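Local coordinates for protein NBR1 homolog (Arabidopsis thaliana, PDB 6TGS) that probably acts as a receptor that delivers ubiquitinated protein aggregates to autophagosomal degradation and self-associates through its PB1 domain, at residues 40-43 and 44-48. The protein carries 3 engineered substitutions. Sequence-based numbering, arbitrary orientation. Where two conformers were deposited one is given.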
loop_
_atom_site.group_PDB
_atom_site.type_symbol
_atom_site.label_atom_id
_atom_site.label_comp_id
_atom_site.label_asym_id
_atom_site.label_seq_id
_atom_site.Cartn_x
_atom_site.Cartn_y
_atom_site.Cartn_z
ATOM N N GLU A 40 1.333 6.310 7.565
ATOM C CA GLU A 40 1.370 7.751 7.789
ATOM C C GLU A 40 0.849 8.503 6.572
ATOM O O GLU A 40 0.179 9.529 6.703
ATOM C CB GLU A 40 2.792 8.188 8.132
ATOM C CG GLU A 40 3.227 7.729 9.528
ATOM C CD GLU A 40 4.735 7.818 9.730
ATOM O OE1 GLU A 40 5.456 8.130 8.764
ATOM O OE2 GLU A 40 5.201 7.558 10.859
ATOM N N LYS A 41 1.175 8.016 5.381
ATOM C CA LYS A 41 0.672 8.658 4.177
ATOM C C LYS A 41 -0.839 8.494 4.083
ATOM O O LYS A 41 -1.567 9.455 3.831
ATOM C CB LYS A 41 1.387 8.064 2.961
ATOM C CG LYS A 41 1.034 8.743 1.652
ATOM C CD LYS A 41 1.793 10.071 1.517
ATOM C CE LYS A 41 1.490 10.735 0.194
ATOM N NZ LYS A 41 2.526 11.764 -0.134
ATOM N N ILE A 42 -1.339 7.283 4.337
ATOM C CA ILE A 42 -2.776 7.055 4.265
ATOM C C ILE A 42 -3.512 7.889 5.308
ATOM O O ILE A 42 -4.573 8.458 5.028
ATOM C CB ILE A 42 -3.072 5.551 4.404
ATOM C CG1 ILE A 42 -2.637 4.825 3.119
ATOM C CG2 ILE A 42 -4.550 5.332 4.674
ATOM C CD1 ILE A 42 -2.582 3.257 3.258
ATOM N N ALA A 43 -2.954 7.998 6.518
ATOM C CA ALA A 43 -3.559 8.831 7.556
ATOM C C ALA A 43 -3.646 10.292 7.123
ATOM O O ALA A 43 -4.661 10.957 7.349
ATOM C CB ALA A 43 -2.753 8.704 8.856
ATOM N N ALA A 44 -2.584 10.814 6.512
ATOM C CA ALA A 44 -2.612 12.201 6.046
ATOM C C ALA A 44 -3.658 12.406 4.951
ATOM O O ALA A 44 -4.301 13.466 4.881
ATOM C CB ALA A 44 -1.225 12.606 5.552
ATOM N N LEU A 45 -3.839 11.408 4.078
ATOM C CA LEU A 45 -4.766 11.537 2.956
ATOM C C LEU A 45 -6.214 11.561 3.402
ATOM O O LEU A 45 -7.044 12.204 2.752
ATOM C CB LEU A 45 -4.584 10.387 1.960
ATOM C CG LEU A 45 -3.329 10.389 1.089
ATOM C CD1 LEU A 45 -3.227 9.068 0.325
ATOM C CD2 LEU A 45 -3.324 11.580 0.143
ATOM N N PHE A 46 -6.558 10.837 4.466
ATOM C CA PHE A 46 -7.958 10.636 4.812
ATOM C C PHE A 46 -8.286 11.115 6.220
ATOM O O PHE A 46 -9.389 10.840 6.720
ATOM C CB PHE A 46 -8.324 9.150 4.647
ATOM C CG PHE A 46 -8.228 8.651 3.221
ATOM C CD1 PHE A 46 -9.143 9.071 2.260
ATOM C CD2 PHE A 46 -7.221 7.785 2.834
ATOM C CE1 PHE A 46 -9.050 8.632 0.947
ATOM C CE2 PHE A 46 -7.127 7.335 1.519
ATOM C CZ PHE A 46 -8.059 7.759 0.577
ATOM N N ASN A 47 -7.367 11.821 6.873
ATOM C CA ASN A 47 -7.538 12.298 8.242
ATOM C C ASN A 47 -7.886 11.150 9.188
ATOM O O ASN A 47 -8.895 11.164 9.896
ATOM C CB ASN A 47 -8.591 13.412 8.328
ATOM C CG ASN A 47 -8.488 14.187 9.621
ATOM O OD1 ASN A 47 -7.391 14.398 10.128
ATOM N ND2 ASN A 47 -9.628 14.591 10.177
ATOM N N LEU A 48 -7.020 10.145 9.186
ATOM C CA LEU A 48 -7.111 9.022 10.111
ATOM C C LEU A 48 -5.945 9.105 11.092
ATOM O O LEU A 48 -5.080 9.969 10.969
ATOM C CB LEU A 48 -7.086 7.699 9.345
ATOM C CG LEU A 48 -7.786 7.604 7.990
ATOM C CD1 LEU A 48 -7.567 6.222 7.366
ATOM C CD2 LEU A 48 -9.262 7.908 8.108
#
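Leu-48 N reaches back to Ala-43 O (3.1 Å) in the 6→1 bond of a Schellman-like C-cap, closing helix 35-46 of the ubiquitin-like PB1 fold. The donor lies in the carbonyl plane on a lone pair, and Asn-47, with its positive phi of 54°, turns the chain out of the helix to bring it there. The 5→2 bond is missing, Asn-47 N lying 4.0 Å from Ala-44 O. Ahead of the cap run ordinary i to i+4 bonds: Ala-44 N to Glu-40 O, Leu-45 N to Lys-41 O (3.0 Å) and Phe-46 N to Ile-42 O (3.1 Å). Phe-46 N also makes a weak bond to Ala-43 O, so this carbonyl serves both the last turn and the cap. Leu-48 returns over the helix end and its CB comes to 4.5 Å from Ala-43 CB, the apolar pair that accompanies the cap. On the sheet-facing side Ile-42 and Phe-46 rest on Val-12 of strand 8-14, while Phe-46 also meets the Tyr-14 ring, their planes at about 55°. Lys-41 and Leu-45 reach Phe-21 of strand 17-23. Ile-42 CG2, anti to its own N, touches Phe-46 CD2 and Leu-48 CD1 (both 4.1 Å), about 72° apart seen from the methyl.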